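Local coordinates for probable sugar ABC transporter, sugar-binding protein (Streptococcus pneumoniae, PDB 2W7Y) that probably captures blood-group A-type glycans for uptake by an ABC transporter, holding the A-trisaccharide in a pocket between its two lobes, at residues A[268-273]-A[284-289]; A[260-265]-A[275-280]; A[141-144]-A[150-153]. All blocks are in the same frame, centred on the assembly; numbering follows the deposited sequence.

Interaction 1 of 3, residues A[268-273]-A[284-289]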
ATOM      1  N   ASP A 268      11.941 -14.788   0.961  1.00 22.92           N
ATOM      2  CA  ASP A 268      13.369 -14.620   1.256  1.00 22.95           C
ATOM      3  C   ASP A 268      13.592 -14.031   2.635  1.00 22.94           C
ATOM      4  O   ASP A 268      14.463 -14.488   3.376  1.00 23.03           O
ATOM      5  CB  ASP A 268      14.034 -13.710   0.217  1.00 22.93           C
ATOM      6  CG  ASP A 268      14.453 -14.450  -1.038  1.00 22.99           C
ATOM      7  OD1 ASP A 268      14.322 -15.694  -1.091  1.00 22.69           O
ATOM      8  OD2 ASP A 268      14.926 -13.775  -1.975  1.00 22.94           O
ATOM      9  N   PHE A 269      12.790 -13.021   2.966  1.00 22.91           N
ATOM     10  CA  PHE A 269      12.880 -12.320   4.237  1.00 22.97           C
ATOM     11  C   PHE A 269      12.485 -13.214   5.412  1.00 22.99           C
ATOM     12  O   PHE A 269      13.157 -13.212   6.444  1.00 23.17           O
ATOM     13  CB  PHE A 269      12.028 -11.048   4.203  1.00 22.84           C
ATOM     14  CG  PHE A 269      12.197 -10.176   5.409  1.00 22.98           C
ATOM     15  CD1 PHE A 269      13.412  -9.542   5.666  1.00 22.78           C
ATOM     16  CD2 PHE A 269      11.144  -9.981   6.288  1.00 22.96           C
ATOM     17  CE1 PHE A 269      13.568  -8.736   6.784  1.00 22.73           C
ATOM     18  CE2 PHE A 269      11.294  -9.176   7.404  1.00 23.20           C
ATOM     19  CZ  PHE A 269      12.509  -8.556   7.655  1.00 22.80           C
ATOM     20  N   GLN A 270      11.406 -13.976   5.236  1.00 23.05           N
ATOM     21  CA  GLN A 270      10.949 -14.970   6.215  1.00 23.13           C
ATOM     22  C   GLN A 270      12.004 -16.038   6.479  1.00 23.19           C
ATOM     23  O   GLN A 270      12.075 -16.589   7.580  1.00 23.46           O
ATOM     24  CB  GLN A 270       9.667 -15.654   5.725  1.00 23.14           C
ATOM     25  CG  GLN A 270       8.439 -14.755   5.672  1.00 23.31           C
ATOM     26  CD  GLN A 270       7.232 -15.417   5.020  1.00 23.70           C
ATOM     27  OE1 GLN A 270       6.535 -14.802   4.207  1.00 24.16           O
ATOM     28  NE2 GLN A 270       6.978 -16.669   5.378  1.00 23.24           N
ATOM     29  N   GLU A 271      12.814 -16.324   5.461  1.00 23.16           N
ATOM     30  CA  GLU A 271      13.832 -17.368   5.529  1.00 23.21           C
ATOM     31  C   GLU A 271      15.207 -16.830   5.933  1.00 23.20           C
ATOM     32  O   GLU A 271      16.176 -17.582   6.003  1.00 23.20           O
ATOM     33  CB  GLU A 271      13.910 -18.118   4.194  1.00 23.23           C
ATOM     34  CG  GLU A 271      12.658 -18.938   3.866  1.00 23.49           C
ATOM     35  CD  GLU A 271      12.705 -19.609   2.498  1.00 24.02           C
ATOM     36  OE1 GLU A 271      13.585 -19.271   1.673  1.00 24.13           O
ATOM     37  OE2 GLU A 271      11.847 -20.483   2.244  1.00 24.27           O
ATOM     38  N   GLY A 272      15.283 -15.527   6.195  1.00 23.20           N
ATOM     39  CA  GLY A 272      16.524 -14.897   6.643  1.00 23.14           C
ATOM     40  C   GLY A 272      17.554 -14.682   5.553  1.00 23.09           C
ATOM     41  O   GLY A 272      18.756 -14.664   5.824  1.00 23.06           O
ATOM     42  N   LYS A 273      17.081 -14.512   4.322  1.00 23.05           N
ATOM     43  CA  LYS A 273      17.959 -14.293   3.167  1.00 23.00           C
ATOM     44  C   LYS A 273      18.163 -12.810   2.855  1.00 22.90           C
ATOM     45  O   LYS A 273      19.054 -12.457   2.090  1.00 22.88           O
ATOM     46  CB  LYS A 273      17.422 -15.027   1.937  1.00 22.99           C
ATOM     47  CG  LYS A 273      17.467 -16.542   2.046  1.00 23.23           C
ATOM     48  CD  LYS A 273      16.895 -17.200   0.800  1.00 23.54           C
ATOM     49  CE  LYS A 273      17.241 -18.681   0.741  1.00 23.42           C
ATOM     50  NZ  LYS A 273      16.482 -19.483   1.739  1.00 23.66           N
ATOM     51  N   SER A 284       2.184  -8.672   8.885  1.00 22.69           N
ATOM     52  CA  SER A 284       2.370  -9.213  10.236  1.00 22.60           C
ATOM     53  C   SER A 284       2.112 -10.709  10.401  1.00 22.73           C
ATOM     54  O   SER A 284       2.858 -11.385  11.109  1.00 22.83           O
ATOM     55  CB  SER A 284       1.512  -8.434  11.229  1.00 22.42           C
ATOM     56  OG  SER A 284       2.008  -7.125  11.376  1.00 22.64           O
ATOM     57  N   GLY A 285       1.060 -11.213   9.760  1.00 22.72           N
ATOM     58  CA  GLY A 285       0.716 -12.634   9.818  1.00 23.00           C
ATOM     59  C   GLY A 285       1.771 -13.555   9.232  1.00 23.11           C
ATOM     60  O   GLY A 285       1.962 -14.679   9.708  1.00 23.27           O
ATOM     61  N   GLU A 286       2.447 -13.080   8.190  1.00 23.22           N
ATOM     62  CA  GLU A 286       3.533 -13.825   7.552  1.00 23.48           C
ATOM     63  C   GLU A 286       4.834 -13.618   8.313  1.00 23.50           C
ATOM     64  O   GLU A 286       5.741 -14.451   8.272  1.00 23.50           O
ATOM     65  CB  GLU A 286       3.713 -13.371   6.098  1.00 23.57           C
ATOM     66  CG  GLU A 286       2.558 -13.733   5.175  1.00 23.64           C
ATOM     67  CD  GLU A 286       2.425 -15.225   4.971  1.00 24.20           C
ATOM     68  OE1 GLU A 286       1.340 -15.772   5.276  1.00 24.62           O
ATOM     69  OE2 GLU A 286       3.406 -15.854   4.515  1.00 24.61           O
HETATM   70  N   MSE A 287       4.902 -12.501   9.026  1.00 23.72           N
HETATM   71  CA  MSE A 287       6.121 -12.081   9.694  1.00 23.88           C
HETATM   72  C   MSE A 287       6.282 -12.700  11.085  1.00 23.64           C
HETATM   73  O   MSE A 287       7.399 -13.029  11.493  1.00 23.50           O
HETATM   74  CB  MSE A 287       6.162 -10.555   9.752  1.00 24.14           C
HETATM   75  CG  MSE A 287       7.465  -9.962   9.265  1.00 25.24           C
HETATM   76 SE   MSE A 287       7.659  -9.696   7.336  1.00 29.62          SE
HETATM   77  CE  MSE A 287       7.574 -11.507   6.635  1.00 24.97           C
ATOM     78  N   SER A 288       5.164 -12.882  11.788  1.00 23.54           N
ATOM     79  CA  SER A 288       5.152 -13.396  13.165  1.00 23.33           C
ATOM     80  C   SER A 288       5.684 -14.825  13.303  1.00 23.35           C
ATOM     81  O   SER A 288       5.982 -15.275  14.411  1.00 23.32           O
ATOM     82  CB  SER A 288       3.740 -13.316  13.751  1.00 23.29           C
ATOM     83  OG  SER A 288       2.868 -14.241  13.121  1.00 23.12           O
ATOM     84  N   LYS A 289       5.791 -15.528  12.177  1.00 23.43           N
ATOM     85  CA  LYS A 289       6.320 -16.897  12.137  1.00 23.42           C
ATOM     86  C   LYS A 289       7.812 -16.931  12.483  1.00 23.38           C
ATOM     87  O   LYS A 289       8.299 -17.891  13.079  1.00 23.34           O
ATOM     88  CB  LYS A 289       6.085 -17.515  10.752  1.00 23.51           C
ATOM     89  CG  LYS A 289       4.625 -17.480  10.264  1.00 23.49           C
ATOM     90  CD  LYS A 289       3.776 -18.544  10.958  1.00 23.68           C
ATOM     91  CE  LYS A 289       2.510 -18.854  10.172  1.00 23.80           C
ATOM     92  NZ  LYS A 289       1.800 -20.048  10.716  1.00 23.75           N
TER
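A Met-aromatic contact between Phe-269 and Met-287 joins the C-terminal end of helix 262-270 to the short helix 284-287. Residue 287 is built as selenomethionine, and its SE sits at the rim of the phenyl ring instead of over a face: it is 4.8 Å from the centroid of the Phe-269 ring, on a line 81° off the ring normal. SE straddles one edge bond, with both CD2 and CE2 of Phe-269 at 3.7 Å. The CB of Met-287 does not aim at the other helix; bends at chi2 (84°) and chi3 (-63°) fold the chain round and bring its far end to the ring.

The terminal methyl carries the contact one residue further. CE of Met-287 rests against CG of Gln-270 at 3.5 Å, the two side chains crossing at about a right angle. Beyond CG the glutamine chain is extended and reaches across to Glu-286, its amide plane steeply inclined to the carboxylate plane.

Just past the glutamine, helix 262-270 finishes in a Schellman motif. Gly-272 takes a positive phi, Lys-273 N bonds back to Asp-268 O at 2.8 Å, and Gly-272 N bonds to Phe-269 O at 3.2 Å. On the outer side of this turn, Lys-273 NZ makes a salt bridge with Glu-271 OE1 at 2.9 Å.

Trp-162 of strand 157-164 and Leu-293 of strand 293-296 each touch both Phe-269 and Met-287, so both segments pack on the same sheet. Beyond helix 284-287, Ser-288 OG is hydrogen-bonded to Thr-367 OG1 of helix 366-379.

Interaction 2 of 3, residues A[260-265]-A[275-280]. With A2G (2-acetamido-2-deoxy-alpha-D-galactopyranose), chain C; FUC (alpha-L-fucopyranose), chain B.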
ATOM      1  N   GLY A 260      11.782  -8.088  -8.998  1.00 24.24           N
ATOM      2  CA  GLY A 260      10.487  -8.500  -8.441  1.00 24.17           C
ATOM      3  C   GLY A 260       9.662  -7.491  -7.660  1.00 24.12           C
ATOM      4  O   GLY A 260      10.080  -6.353  -7.448  1.00 24.10           O
ATOM      5  N   ASP A 261       8.472  -7.928  -7.245  1.00 24.16           N
ATOM      6  CA  ASP A 261       7.580  -7.141  -6.386  1.00 24.18           C
ATOM      7  C   ASP A 261       7.659  -7.620  -4.936  1.00 24.15           C
ATOM      8  O   ASP A 261       8.323  -8.622  -4.644  1.00 24.21           O
ATOM      9  CB  ASP A 261       6.133  -7.214  -6.892  1.00 24.16           C
ATOM     10  CG  ASP A 261       5.936  -6.494  -8.219  1.00 24.48           C
ATOM     11  OD1 ASP A 261       6.921  -5.925  -8.743  1.00 24.75           O
ATOM     12  OD2 ASP A 261       4.794  -6.494  -8.741  1.00 24.76           O
ATOM     13  N   ALA A 262       6.973  -6.911  -4.038  1.00 24.02           N
ATOM     14  CA  ALA A 262       7.009  -7.210  -2.599  1.00 23.96           C
ATOM     15  C   ALA A 262       6.617  -8.652  -2.266  1.00 23.82           C
ATOM     16  O   ALA A 262       7.152  -9.247  -1.328  1.00 23.86           O
ATOM     17  CB  ALA A 262       6.136  -6.225  -1.822  1.00 23.82           C
ATOM     18  N   ASN A 263       5.693  -9.209  -3.044  1.00 23.79           N
ATOM     19  CA  ASN A 263       5.205 -10.569  -2.821  1.00 23.72           C
ATOM     20  C   ASN A 263       6.273 -11.649  -2.999  1.00 23.69           C
ATOM     21  O   ASN A 263       6.237 -12.681  -2.327  1.00 23.66           O
ATOM     22  CB  ASN A 263       3.989 -10.859  -3.713  1.00 23.72           C
ATOM     23  CG  ASN A 263       2.703 -10.228  -3.183  1.00 23.75           C
ATOM     24  OD1 ASN A 263       2.533 -10.054  -1.975  1.00 23.83           O
ATOM     25  ND2 ASN A 263       1.788  -9.897  -4.089  1.00 23.55           N
ATOM     26  N   ALA A 264       7.224 -11.405  -3.898  1.00 23.72           N
ATOM     27  CA  ALA A 264       8.275 -12.382  -4.183  1.00 23.66           C
ATOM     28  C   ALA A 264       9.529 -12.185  -3.322  1.00 23.55           C
ATOM     29  O   ALA A 264      10.450 -13.003  -3.368  1.00 23.66           O
ATOM     30  CB  ALA A 264       8.620 -12.375  -5.663  1.00 23.70           C
ATOM     31  N   TYR A 265       9.552 -11.101  -2.547  1.00 23.26           N
ATOM     32  CA  TYR A 265      10.636 -10.829  -1.601  1.00 23.05           C
ATOM     33  C   TYR A 265      10.289 -11.237  -0.169  1.00 22.92           C
ATOM     34  O   TYR A 265      11.169 -11.297   0.695  1.00 22.73           O
ATOM     35  CB  TYR A 265      11.033  -9.348  -1.640  1.00 22.91           C
ATOM     36  CG  TYR A 265      11.720  -8.936  -2.921  1.00 22.98           C
ATOM     37  CD1 TYR A 265      12.877  -9.585  -3.361  1.00 23.01           C
ATOM     38  CD2 TYR A 265      11.219  -7.892  -3.692  1.00 22.90           C
ATOM     39  CE1 TYR A 265      13.505  -9.211  -4.538  1.00 22.86           C
ATOM     40  CE2 TYR A 265      11.840  -7.512  -4.870  1.00 22.95           C
ATOM     41  CZ  TYR A 265      12.982  -8.171  -5.284  1.00 22.90           C
ATOM     42  OH  TYR A 265      13.596  -7.789  -6.449  1.00 23.19           O
ATOM     43  N   ALA A 275      17.877  -8.578   4.745  1.00 22.85           N
ATOM     44  CA  ALA A 275      17.960  -7.846   6.011  1.00 22.96           C
ATOM     45  C   ALA A 275      16.748  -6.957   6.266  1.00 22.94           C
ATOM     46  O   ALA A 275      16.286  -6.848   7.397  1.00 22.89           O
ATOM     47  CB  ALA A 275      19.242  -7.025   6.070  1.00 22.90           C
ATOM     48  N   VAL A 276      16.249  -6.323   5.211  1.00 22.94           N
ATOM     49  CA  VAL A 276      15.098  -5.432   5.319  1.00 23.16           C
ATOM     50  C   VAL A 276      14.039  -5.712   4.239  1.00 22.97           C
ATOM     51  O   VAL A 276      14.354  -6.171   3.139  1.00 22.84           O
ATOM     52  CB  VAL A 276      15.530  -3.924   5.390  1.00 23.20           C
ATOM     53  CG1 VAL A 276      16.589  -3.622   4.377  1.00 23.62           C
ATOM     54  CG2 VAL A 276      14.335  -2.977   5.235  1.00 23.34           C
ATOM     55  N   PHE A 277      12.783  -5.449   4.591  1.00 22.87           N
ATOM     56  CA  PHE A 277      11.635  -5.743   3.744  1.00 22.76           C
ATOM     57  C   PHE A 277      10.669  -4.576   3.802  1.00 22.75           C
ATOM     58  O   PHE A 277      10.061  -4.316   4.838  1.00 22.80           O
ATOM     59  CB  PHE A 277      10.962  -7.037   4.224  1.00 22.80           C
ATOM     60  CG  PHE A 277       9.795  -7.486   3.385  1.00 22.38           C
ATOM     61  CD1 PHE A 277       9.879  -7.523   1.996  1.00 22.53           C
ATOM     62  CD2 PHE A 277       8.623  -7.916   3.994  1.00 22.24           C
ATOM     63  CE1 PHE A 277       8.801  -7.955   1.229  1.00 22.57           C
ATOM     64  CE2 PHE A 277       7.542  -8.354   3.238  1.00 22.29           C
ATOM     65  CZ  PHE A 277       7.629  -8.372   1.850  1.00 22.57           C
ATOM     66  N   PHE A 278      10.545  -3.862   2.690  1.00 22.86           N
ATOM     67  CA  PHE A 278       9.655  -2.711   2.616  1.00 22.98           C
ATOM     68  C   PHE A 278       8.229  -3.148   2.278  1.00 23.01           C
ATOM     69  O   PHE A 278       7.858  -3.255   1.105  1.00 22.97           O
ATOM     70  CB  PHE A 278      10.176  -1.672   1.606  1.00 23.01           C
ATOM     71  CG  PHE A 278      11.630  -1.314   1.792  1.00 22.95           C
ATOM     72  CD1 PHE A 278      12.048  -0.593   2.906  1.00 22.88           C
ATOM     73  CD2 PHE A 278      12.579  -1.699   0.853  1.00 22.78           C
ATOM     74  CE1 PHE A 278      13.391  -0.265   3.088  1.00 23.18           C
ATOM     75  CE2 PHE A 278      13.921  -1.372   1.023  1.00 23.25           C
ATOM     76  CZ  PHE A 278      14.332  -0.659   2.147  1.00 23.23           C
ATOM     77  N   ASN A 279       7.449  -3.429   3.320  1.00 22.94           N
ATOM     78  CA  ASN A 279       6.033  -3.762   3.173  1.00 22.80           C
ATOM     79  C   ASN A 279       5.223  -3.239   4.361  1.00 22.71           C
ATOM     80  O   ASN A 279       5.790  -2.884   5.395  1.00 22.29           O
ATOM     81  CB  ASN A 279       5.832  -5.269   2.983  1.00 22.93           C
ATOM     82  CG  ASN A 279       4.528  -5.605   2.268  1.00 23.02           C
ATOM     83  OD1 ASN A 279       3.854  -4.720   1.735  1.00 22.96           O
ATOM     84  ND2 ASN A 279       4.167  -6.886   2.257  1.00 22.40           N
ATOM     85  N   GLY A 280       3.900  -3.184   4.198  1.00 22.59           N
ATOM     86  CA  GLY A 280       3.014  -2.603   5.205  1.00 22.63           C
ATOM     87  C   GLY A 280       2.766  -3.459   6.431  1.00 22.69           C
ATOM     88  O   GLY A 280       3.301  -4.561   6.549  1.00 22.63           O
TER
HETATM   89  O5  A2G C   3       0.960  -4.961  -0.667  1.00 15.14           O
HETATM   90  C1  A2G C   3      -0.036  -4.092  -1.272  1.00 14.61           C
HETATM   91  C2  A2G C   3       0.491  -3.657  -2.630  1.00 14.31           C
HETATM   92  N2  A2G C   3      -0.474  -2.806  -3.326  1.00 13.82           N
HETATM   93  C3  A2G C   3       0.740  -4.894  -3.504  1.00 14.75           C
HETATM   94  O3  A2G C   3       1.144  -4.499  -4.816  1.00 15.05           O
HETATM   95  C4  A2G C   3       1.770  -5.814  -2.848  1.00 15.13           C
HETATM   96  O4  A2G C   3       3.041  -5.157  -2.769  1.00 15.66           O
HETATM   97  C5  A2G C   3       1.280  -6.177  -1.441  1.00 15.36           C
HETATM   98  C6  A2G C   3       2.298  -7.029  -0.685  1.00 14.71           C
HETATM   99  O6  A2G C   3       1.826  -7.220   0.650  1.00 15.36           O
HETATM  100  C7  A2G C   3      -0.143  -1.612  -3.805  1.00 13.20           C
HETATM  101  O7  A2G C   3       0.968  -1.094  -3.692  1.00 12.15           O
HETATM  102  C8  A2G C   3      -1.281  -0.890  -4.521  1.00 13.02           C
HETATM  103  C1  FUC B   2      -2.745  -7.286  -2.369  1.00 15.48           C
HETATM  104  C2  FUC B   2      -2.055  -8.551  -2.886  1.00 14.98           C
HETATM  105  C3  FUC B   2      -2.790  -9.787  -2.365  1.00 15.08           C
HETATM  106  C4  FUC B   2      -4.255  -9.743  -2.800  1.00 14.49           C
HETATM  107  C5  FUC B   2      -4.883  -8.425  -2.333  1.00 14.14           C
HETATM  108  C6  FUC B   2      -6.314  -8.245  -2.830  1.00 12.44           C
HETATM  109  O2  FUC B   2      -0.718  -8.568  -2.452  1.00 16.07           O
HETATM  110  O3  FUC B   2      -2.162 -10.977  -2.791  1.00 14.27           O
HETATM  111  O4  FUC B   2      -4.354  -9.862  -4.206  1.00 14.34           O
HETATM  112  O5  FUC B   2      -4.118  -7.297  -2.736  1.00 14.38           O
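Ala-262 and Asn-279 stand together in the wall of the glycan pocket, where the start of helix 262-270 meets the chain leaving strand 276-277; this is one side of the sugar cleft of a solute-binding protein. An inverse gamma turn centred on Phe-278 leads from the strand to Asn-279. The apolar packing centres on Phe-277. Its CG lies anti to the backbone N (chi1 -177°), which sends the ring under the first turn of the helix, and its CE1 reaches CB of Tyr-265 at 3.9 Å. Ala-262 CB lies between the Phe-277 ring and the sugar, 3.4 Å from O4 of the N-acetylgalactosamine. Ala-262 CB is also 4.4 Å from Asn-279 CG.

Two clear side-chain hydrogen bonds go to the glycan. Asn-279 ND2 donates to O6 of the N-acetylgalactosamine at 2.9 Å, nearly straight at 163°, and Asn-263 ND2 donates to O2 of the fucose at 3.3 Å. Tyr-265 sends its OH away from the sugar to Ala-203 O, while Glu-205, Arg-209 and Trp-282 also hydrogen-bond to the N-acetylgalactosamine.

One polar atom also meets the aromatic edge: Ala-262 O lies in the plane of the Phe-277 ring, 3.3 Å from CE1.

Interaction 3 of 3, residues A[141-144]-A[150-153]. With GAL (beta-D-galactopyranose), chain D.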
ATOM      1  N   LYS A 141     -11.061  11.924   4.415  1.00 23.42           N
ATOM      2  CA  LYS A 141     -10.321  13.135   4.062  1.00 23.50           C
ATOM      3  C   LYS A 141      -9.383  12.914   2.875  1.00 23.63           C
ATOM      4  O   LYS A 141      -9.308  13.751   1.970  1.00 23.73           O
ATOM      5  CB  LYS A 141      -9.543  13.650   5.263  1.00 23.62           C
ATOM      6  N   GLN A 142      -8.686  11.779   2.880  1.00 23.59           N
ATOM      7  CA  GLN A 142      -7.604  11.520   1.930  1.00 23.53           C
ATOM      8  C   GLN A 142      -8.059  11.055   0.540  1.00 23.49           C
ATOM      9  O   GLN A 142      -7.422  11.381  -0.462  1.00 23.46           O
ATOM     10  CB  GLN A 142      -6.619  10.521   2.522  1.00 23.53           C
ATOM     11  CG  GLN A 142      -5.181  10.845   2.213  1.00 23.89           C
ATOM     12  CD  GLN A 142      -4.290   9.634   2.310  1.00 24.59           C
ATOM     13  OE1 GLN A 142      -3.281   9.643   3.025  1.00 24.87           O
ATOM     14  NE2 GLN A 142      -4.656   8.575   1.591  1.00 24.23           N
ATOM     15  N   ASN A 143      -9.145  10.283   0.484  1.00 23.33           N
ATOM     16  CA  ASN A 143      -9.723   9.869  -0.796  1.00 23.34           C
ATOM     17  C   ASN A 143     -10.744  10.864  -1.351  1.00 23.26           C
ATOM     18  O   ASN A 143     -11.475  10.557  -2.291  1.00 23.19           O
ATOM     19  CB  ASN A 143     -10.319   8.456  -0.703  1.00 23.37           C
ATOM     20  CG  ASN A 143      -9.284   7.368  -0.936  1.00 23.33           C
ATOM     21  OD1 ASN A 143      -8.192   7.626  -1.451  1.00 23.70           O
ATOM     22  ND2 ASN A 143      -9.627   6.141  -0.567  1.00 23.32           N
ATOM     23  N   GLN A 144     -10.778  12.056  -0.760  1.00 23.40           N
ATOM     24  CA  GLN A 144     -11.621  13.144  -1.233  1.00 23.42           C
ATOM     25  C   GLN A 144     -10.959  13.928  -2.359  1.00 23.53           C
ATOM     26  O   GLN A 144      -9.927  14.575  -2.165  1.00 23.60           O
ATOM     27  CB  GLN A 144     -11.978  14.086  -0.089  1.00 23.44           C
ATOM     28  CG  GLN A 144     -13.432  14.019   0.342  1.00 23.57           C
ATOM     29  CD  GLN A 144     -13.806  15.153   1.267  1.00 23.62           C
ATOM     30  OE1 GLN A 144     -12.838  15.963   1.703  1.00 23.98           O
ATOM     31  NE2 GLN A 144     -15.204  15.208   1.559  1.00 23.92           N
ATOM     32  N   TYR A 150     -14.447   8.520  -4.402  1.00 23.13           N
ATOM     33  CA  TYR A 150     -14.696   7.498  -5.410  1.00 23.10           C
ATOM     34  C   TYR A 150     -14.343   6.082  -4.947  1.00 23.07           C
ATOM     35  O   TYR A 150     -14.748   5.099  -5.574  1.00 23.08           O
ATOM     36  CB  TYR A 150     -13.944   7.842  -6.698  1.00 23.13           C
ATOM     37  CG  TYR A 150     -14.353   9.163  -7.315  1.00 23.29           C
ATOM     38  CD1 TYR A 150     -15.593   9.313  -7.939  1.00 22.93           C
ATOM     39  CD2 TYR A 150     -13.496  10.264  -7.280  1.00 23.54           C
ATOM     40  CE1 TYR A 150     -15.968  10.522  -8.510  1.00 23.31           C
ATOM     41  CE2 TYR A 150     -13.862  11.480  -7.847  1.00 23.29           C
ATOM     42  CZ  TYR A 150     -15.094  11.602  -8.460  1.00 23.51           C
ATOM     43  OH  TYR A 150     -15.450  12.806  -9.023  1.00 23.80           O
ATOM     44  N   THR A 151     -13.591   5.982  -3.854  1.00 22.90           N
ATOM     45  CA  THR A 151     -13.109   4.690  -3.367  1.00 22.81           C
ATOM     46  C   THR A 151     -12.884   4.676  -1.851  1.00 22.74           C
ATOM     47  O   THR A 151     -12.463   5.677  -1.261  1.00 22.48           O
ATOM     48  CB  THR A 151     -11.827   4.230  -4.126  1.00 22.75           C
ATOM     49  OG1 THR A 151     -11.525   2.873  -3.789  1.00 22.99           O
ATOM     50  CG2 THR A 151     -10.632   5.112  -3.800  1.00 22.67           C
ATOM     51  N   VAL A 152     -13.195   3.540  -1.228  1.00 22.75           N
ATOM     52  CA  VAL A 152     -12.974   3.348   0.206  1.00 22.81           C
ATOM     53  C   VAL A 152     -12.266   2.022   0.470  1.00 22.77           C
ATOM     54  O   VAL A 152     -12.809   0.952   0.198  1.00 22.76           O
ATOM     55  CB  VAL A 152     -14.291   3.427   1.031  1.00 22.86           C
ATOM     56  CG1 VAL A 152     -14.036   3.084   2.498  1.00 22.65           C
ATOM     57  CG2 VAL A 152     -14.933   4.805   0.918  1.00 22.88           C
ATOM     58  N   HIS A 153     -11.052   2.109   1.003  1.00 22.85           N
ATOM     59  CA  HIS A 153     -10.261   0.937   1.349  1.00 22.86           C
ATOM     60  C   HIS A 153     -10.568   0.527   2.791  1.00 23.10           C
ATOM     61  O   HIS A 153     -10.299   1.282   3.730  1.00 23.38           O
ATOM     62  CB  HIS A 153      -8.774   1.258   1.155  1.00 22.82           C
ATOM     63  CG  HIS A 153      -7.896   0.058   0.964  1.00 22.68           C
ATOM     64  ND1 HIS A 153      -6.519   0.134   1.015  1.00 22.54           N
ATOM     65  CD2 HIS A 153      -8.189  -1.244   0.734  1.00 22.81           C
ATOM     66  CE1 HIS A 153      -6.004  -1.067   0.815  1.00 22.46           C
ATOM     67  NE2 HIS A 153      -6.996  -1.922   0.646  1.00 22.82           N
TER
HETATM   68  C1  GAL D   1      -3.823  -6.362   0.851  1.00 16.73           C
HETATM   69  C2  GAL D   1      -3.025  -5.953  -0.389  1.00 16.42           C
HETATM   70  C3  GAL D   1      -1.920  -4.959  -0.019  1.00 16.01           C
HETATM   71  C4  GAL D   1      -2.447  -3.819   0.861  1.00 15.18           C
HETATM   72  C5  GAL D   1      -3.193  -4.419   2.061  1.00 16.26           C
HETATM   73  C6  GAL D   1      -3.764  -3.379   3.028  1.00 16.08           C
HETATM   74  O1  GAL D   1      -4.984  -7.046   0.438  1.00 20.41           O
HETATM   75  O2  GAL D   1      -2.466  -7.120  -0.955  1.00 16.02           O
HETATM   76  O3  GAL D   1      -1.314  -4.458  -1.188  1.00 15.78           O
HETATM   77  O4  GAL D   1      -3.283  -2.991   0.087  1.00 12.44           O
HETATM   78  O5  GAL D   1      -4.246  -5.242   1.597  1.00 16.42           O
HETATM   79  O6  GAL D   1      -3.954  -3.984   4.294  1.00 15.93           O
HETATM   80  O   HOH W   1     -11.428   8.714  -4.156  1.00 25.77           O
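With chi1 at -85°, Asn-143 holds its CG beside its own backbone N and points its amide at Thr-151, while Thr-151 keeps OG1 anti to the backbone N (chi1 -170°), placing CG2 between N and the carbonyl carbon. That leaves the methyl group to face the amide and frees the hydroxyl for partners beyond the two segments. Asn-143 ND2 lies 3.0 Å from Thr-151 O and gives it a weak hydrogen bond, bent to 126°. The same nitrogen is 3.5 Å from Thr-151 CG2, so ND2 touches both the peptide oxygen and the methyl. A stronger partner of ND2 is Gly-308 O, which makes the asparagine a tie between two loops.

Alongside, the backbones are joined through a water. Asn-143 O and Tyr-150 N stand 4.2 Å apart, and the water beside them bridges the two: it donates to Asn-143 O at 2.6 Å and accepts from Tyr-150 N at 3.0 Å. Three residues further on, at His-153, the chain reaches the glycan pocket. The imidazole of His-153 turns its edge to the galactose, with CE1 at 3.4 Å from O4 in the plane of the ring, and its ND1 is hydrogen-bonded to Ser-307 O.

The contact closes the base of the small hairpin of strands 144-145 and 148-149, just where helix 139-142 ends. Thr-151 OG1 is hydrogen-bonded to Gly-310 N and Thr-312 OG1, the backbone of Val-152 pairs with Ile-311, and the Val-152 side chain packs on Ile-127 of helix 124-129, so the segment runs between strand 311-313 and that helix.

Overall arrangement
Interactions 1 and 2 are in direct contact, with centres 10 Å apart. Both draw on helix 262-270, and their segments alternate along the chain. The join is apolar packing: Phe-269 CG meets Phe-277 CB at 3.6 Å, and Met-287 SE lies 3.9 Å from Phe-277 CD2. Interaction 2 faces the glycan directly, whereas interaction 1 stands behind it, the Glu-286 side chain about 8 Å from the N-acetylgalactosamine. Interaction 3 lies on the opposite side of the chain's centre, about 26 Å from interaction 2 between centres, and reaches the galactose through His-153. The bound trisaccharide thus lies between interactions 2 and 3, which do not touch.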